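Local coordinates for protein LupI (Flavobacterium sp. YS-80-122, PDB 6IY4) that probably inhibits metalloendopeptidases, as a small periplasmic beta-barrel protein of the Inh protease inhibitor family, at residues A[1-9]-A[50-58]. Residues are numbered along the deposited sequence; the frame is centred on the assembly and turned at random.
Sequences LSPAQVAGS and WSPTPDGLL
With CG set between its backbone N and carbonyl carbon (chi1 57°), Trp50 sends its indole across to the one-turn helix 3-6, where Val6 waits with CG1 anti to the backbone N (chi1 176°) and CG2 anti to the carbonyl carbon, which turns CG2 to Pro52. The two valine methyls divide the work. Val6 CG1 comes obliquely against the benzo end of the indole, 3.7 Å from Trp50 CZ3, and also touches Leu57 CD1. Val6 CG2 lies 4.0 Å from Pro52 CB. At the far rim of the indole, Pro3 O lies in the ring plane, 3.5 Å from Trp50 CH2, while accepting a backbone bond from Val6 N. Ala7 CB touches Trp50 CZ2 more loosely. Farther along the strand, the side chains of Pro3 and Pro52 cross at about a right angle. Leu1 O sits 3.5 Å from Pro52 CB. The two segments meet through apolar packing, without a hydrogen bond between them; Ser2 OG caps the helix start through a weak bond from Gln5 N. Trp50 NE1 hydrogen-bonds to Thr31 O. An alanine in place of Trp50 would probably open a gap beside Val6 and Pro3 and leave Thr31 O without its indole donor. The short N-terminal helix thus lies against the edge hairpin 49-53/56-60 of the family's antiparallel barrel, with Tyr78 of strand 77-82 touching Leu1, Val6 and Leu57.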
ATOM      1  N   LEU A   1      -1.220  -6.613 -13.825  1.00 32.98           N
ATOM      2  CA  LEU A   1      -0.377  -5.381 -14.003  1.00 33.59           C
ATOM      3  C   LEU A   1       1.064  -5.719 -13.606  1.00 30.26           C
ATOM      4  O   LEU A   1       1.221  -6.360 -12.561  1.00 29.83           O
ATOM      5  CB  LEU A   1      -0.945  -4.260 -13.119  1.00 30.13           C
ATOM      6  CG  LEU A   1      -2.350  -3.730 -13.443  1.00 32.10           C
ATOM      7  CD1 LEU A   1      -2.781  -2.689 -12.421  1.00 32.88           C
ATOM      8  CD2 LEU A   1      -2.449  -3.123 -14.841  1.00 32.45           C
ATOM      9  N   SER A   2       2.054  -5.387 -14.434  1.00 27.36           N
ATOM     10  CA  SER A   2       3.498  -5.507 -14.135  1.00 24.95           C
ATOM     11  C   SER A   2       3.854  -4.524 -13.024  1.00 26.60           C
ATOM     12  O   SER A   2       3.181  -3.497 -12.799  1.00 27.58           O
ATOM     13  CB  SER A   2       4.341  -5.231 -15.340  1.00 27.00           C
ATOM     14  OG  SER A   2       4.192  -3.849 -15.706  1.00 30.55           O
ATOM     15  N   PRO A   3       4.978  -4.710 -12.324  1.00 25.91           N
ATOM     16  CA  PRO A   3       5.449  -3.650 -11.437  1.00 25.59           C
ATOM     17  C   PRO A   3       5.510  -2.269 -12.100  1.00 24.07           C
ATOM     18  O   PRO A   3       5.171  -1.266 -11.465  1.00 23.50           O
ATOM     19  CB  PRO A   3       6.840  -4.143 -11.033  1.00 26.18           C
ATOM     20  CG  PRO A   3       6.679  -5.656 -11.039  1.00 28.14           C
ATOM     21  CD  PRO A   3       5.764  -5.955 -12.215  1.00 28.15           C
ATOM     22  N   ALA A   4       5.965  -2.180 -13.351  1.00 25.55           N
ATOM     23  CA  ALA A   4       6.103  -0.853 -13.995  1.00 26.98           C
ATOM     24  C   ALA A   4       4.730  -0.170 -14.077  1.00 26.10           C
ATOM     25  O   ALA A   4       4.661   1.084 -14.063  1.00 25.97           O
ATOM     26  CB  ALA A   4       6.735  -1.013 -15.361  1.00 26.98           C
ATOM     27  N   GLN A   5       3.645  -0.940 -14.163  1.00 22.23           N
ATOM     28  CA  GLN A   5       2.279  -0.384 -14.304  1.00 24.31           C
ATOM     29  C   GLN A   5       1.674   0.006 -12.949  1.00 23.09           C
ATOM     30  O   GLN A   5       0.569   0.672 -12.919  1.00 23.44           O
ATOM     31  CB  GLN A   5       1.432  -1.370 -15.109  1.00 24.08           C
ATOM     32  CG  GLN A   5       1.790  -1.325 -16.583  1.00 26.23           C
ATOM     33  CD  GLN A   5       1.407   0.024 -17.150  1.00 24.27           C
ATOM     34  OE1 GLN A   5       0.258   0.439 -17.051  1.00 22.99           O
ATOM     35  NE2 GLN A   5       2.399   0.786 -17.568  1.00 26.66           N
ATOM     36  N   VAL A   6       2.326  -0.390 -11.847  1.00 21.20           N
ATOM     37  CA  VAL A   6       1.825  -0.092 -10.476  1.00 20.97           C
ATOM     38  C   VAL A   6       2.766   0.912  -9.821  1.00 19.90           C
ATOM     39  O   VAL A   6       2.325   1.593  -8.913  1.00 21.43           O
ATOM     40  CB  VAL A   6       1.747  -1.403  -9.662  1.00 21.90           C
ATOM     41  CG1 VAL A   6       1.331  -1.196  -8.211  1.00 25.41           C
ATOM     42  CG2 VAL A   6       0.854  -2.424 -10.320  1.00 24.00           C
ATOM     43  N   ALA A   7       3.976   1.098 -10.318  1.00 20.04           N
ATOM     44  CA  ALA A   7       4.974   1.959  -9.643  1.00 20.68           C
ATOM     45  C   ALA A   7       4.592   3.422  -9.811  1.00 19.95           C
ATOM     46  O   ALA A   7       3.945   3.813 -10.786  1.00 21.82           O
ATOM     47  CB  ALA A   7       6.360   1.726 -10.171  1.00 22.63           C
ATOM     48  N   GLY A   8       4.992   4.219  -8.857  1.00 20.26           N
ATOM     49  CA  GLY A   8       4.829   5.663  -8.895  1.00 18.40           C
ATOM     50  C   GLY A   8       4.279   6.196  -7.607  1.00 19.10           C
ATOM     51  O   GLY A   8       4.410   5.535  -6.550  1.00 18.99           O
ATOM     52  N   SER A   9       3.752   7.403  -7.683  1.00 19.89           N
ATOM     53  CA  SER A   9       3.244   8.147  -6.509  1.00 18.73           C
ATOM     54  C   SER A   9       1.875   7.616  -6.050  1.00 20.01           C
ATOM     55  O   SER A   9       0.919   7.560  -6.859  1.00 23.66           O
ATOM     56  CB  SER A   9       3.144   9.603  -6.818  1.00 21.72           C
ATOM     57  OG  SER A   9       2.793  10.298  -5.645  1.00 23.72           O
ATOM     58  N   TRP A  50       6.930  -4.656  -2.204  1.00 20.10           N
ATOM     59  CA  TRP A  50       5.556  -4.856  -2.697  1.00 20.34           C
ATOM     60  C   TRP A  50       5.581  -5.751  -3.915  1.00 19.23           C
ATOM     61  O   TRP A  50       6.577  -5.827  -4.602  1.00 21.69           O
ATOM     62  CB  TRP A  50       4.874  -3.509  -2.949  1.00 22.26           C
ATOM     63  CG  TRP A  50       5.595  -2.618  -3.911  1.00 21.84           C
ATOM     64  CD1 TRP A  50       6.538  -1.672  -3.639  1.00 20.63           C
ATOM     65  CD2 TRP A  50       5.360  -2.558  -5.333  1.00 19.11           C
ATOM     66  NE1 TRP A  50       6.925  -1.057  -4.788  1.00 20.30           N
ATOM     67  CE2 TRP A  50       6.214  -1.565  -5.847  1.00 20.06           C
ATOM     68  CE3 TRP A  50       4.539  -3.260  -6.224  1.00 20.33           C
ATOM     69  CZ2 TRP A  50       6.255  -1.243  -7.203  1.00 20.72           C
ATOM     70  CZ3 TRP A  50       4.552  -2.922  -7.568  1.00 20.99           C
ATOM     71  CH2 TRP A  50       5.414  -1.938  -8.057  1.00 21.17           C
ATOM     72  N   SER A  51       4.428  -6.343  -4.219  1.00 20.40           N
ATOM     73  CA  SER A  51       4.297  -7.214  -5.397  1.00 22.28           C
ATOM     74  C   SER A  51       2.872  -7.184  -5.889  1.00 21.82           C
ATOM     75  O   SER A  51       1.942  -7.451  -5.136  1.00 21.60           O
ATOM     76  CB  SER A  51       4.707  -8.616  -5.066  1.00 26.30           C
ATOM     77  OG  SER A  51       4.789  -9.384  -6.253  1.00 31.68           O
ATOM     78  N   PRO A  52       2.657  -6.906  -7.179  1.00 21.14           N
ATOM     79  CA  PRO A  52       1.305  -6.900  -7.714  1.00 20.79           C
ATOM     80  C   PRO A  52       0.813  -8.336  -7.864  1.00 22.61           C
ATOM     81  O   PRO A  52       1.622  -9.239  -8.012  1.00 25.29           O
ATOM     82  CB  PRO A  52       1.421  -6.229  -9.085  1.00 22.87           C
ATOM     83  CG  PRO A  52       2.880  -6.074  -9.351  1.00 23.10           C
ATOM     84  CD  PRO A  52       3.677  -6.579  -8.177  1.00 21.81           C
ATOM     85  N   THR A  53      -0.496  -8.506  -7.837  1.00 22.23           N
ATOM     86  CA  THR A  53      -1.170  -9.799  -8.090  1.00 24.60           C
ATOM     87  C   THR A  53      -2.197  -9.515  -9.159  1.00 23.24           C
ATOM     88  O   THR A  53      -2.451  -8.367  -9.514  1.00 22.26           O
ATOM     89  CB  THR A  53      -1.796 -10.353  -6.810  1.00 24.85           C
ATOM     90  OG1 THR A  53      -2.975  -9.568  -6.591  1.00 25.85           O
ATOM     91  CG2 THR A  53      -0.835 -10.323  -5.637  1.00 26.64           C
ATOM     92  N   PRO A  54      -2.845 -10.558  -9.709  1.00 26.06           N
ATOM     93  CA  PRO A  54      -3.784 -10.329 -10.794  1.00 26.84           C
ATOM     94  C   PRO A  54      -4.936  -9.389 -10.423  1.00 28.25           C
ATOM     95  O   PRO A  54      -5.446  -8.707 -11.282  1.00 29.85           O
ATOM     96  CB  PRO A  54      -4.247 -11.761 -11.081  1.00 26.98           C
ATOM     97  CG  PRO A  54      -3.040 -12.583 -10.720  1.00 26.92           C
ATOM     98  CD  PRO A  54      -2.670 -11.972  -9.383  1.00 26.65           C
ATOM     99  N   ASP A  55      -5.302  -9.361  -9.148  1.00 24.64           N
ATOM    100  CA  ASP A  55      -6.512  -8.685  -8.646  1.00 22.67           C
ATOM    101  C   ASP A  55      -6.180  -7.748  -7.494  1.00 20.80           C
ATOM    102  O   ASP A  55      -7.119  -7.370  -6.787  1.00 21.68           O
ATOM    103  CB  ASP A  55      -7.521  -9.719  -8.151  1.00 21.74           C
ATOM    104  CG  ASP A  55      -6.985 -10.649  -7.065  1.00 23.91           C
ATOM    105  OD1 ASP A  55      -5.779 -10.629  -6.798  1.00 23.59           O
ATOM    106  OD2 ASP A  55      -7.813 -11.329  -6.465  1.00 29.47           O
ATOM    107  N   GLY A  56      -4.900  -7.422  -7.299  1.00 19.89           N
ATOM    108  CA  GLY A  56      -4.583  -6.673  -6.081  1.00 20.02           C
ATOM    109  C   GLY A  56      -3.095  -6.494  -5.915  1.00 19.39           C
ATOM    110  O   GLY A  56      -2.342  -6.479  -6.926  1.00 20.24           O
ATOM    111  N   LEU A  57      -2.696  -6.241  -4.680  1.00 19.67           N
ATOM    112  CA  LEU A  57      -1.326  -5.850  -4.383  1.00 18.35           C
ATOM    113  C   LEU A  57      -0.927  -6.404  -3.023  1.00 17.36           C
ATOM    114  O   LEU A  57      -1.719  -6.286  -2.073  1.00 18.42           O
ATOM    115  CB  LEU A  57      -1.271  -4.327  -4.381  1.00 18.63           C
ATOM    116  CG  LEU A  57       0.082  -3.699  -4.042  1.00 20.75           C
ATOM    117  CD1 LEU A  57       1.076  -4.026  -5.137  1.00 24.19           C
ATOM    118  CD2 LEU A  57      -0.008  -2.193  -3.900  1.00 23.07           C
ATOM    119  N   LEU A  58       0.295  -6.902  -2.899  1.00 19.35           N
ATOM    120  CA  LEU A  58       0.850  -7.353  -1.605  1.00 19.34           C
ATOM    121  C   LEU A  58       1.870  -6.343  -1.134  1.00 19.68           C
ATOM    122  O   LEU A  58       2.754  -6.031  -1.910  1.00 20.40           O
ATOM    123  CB  LEU A  58       1.553  -8.694  -1.753  1.00 20.72           C
ATOM    124  CG  LEU A  58       0.646  -9.900  -1.860  1.00 22.44           C
ATOM    125  CD1 LEU A  58       1.466 -11.074  -2.339  1.00 22.18           C
ATOM    126  CD2 LEU A  58      -0.015 -10.253  -0.533  1.00 23.44           C
TER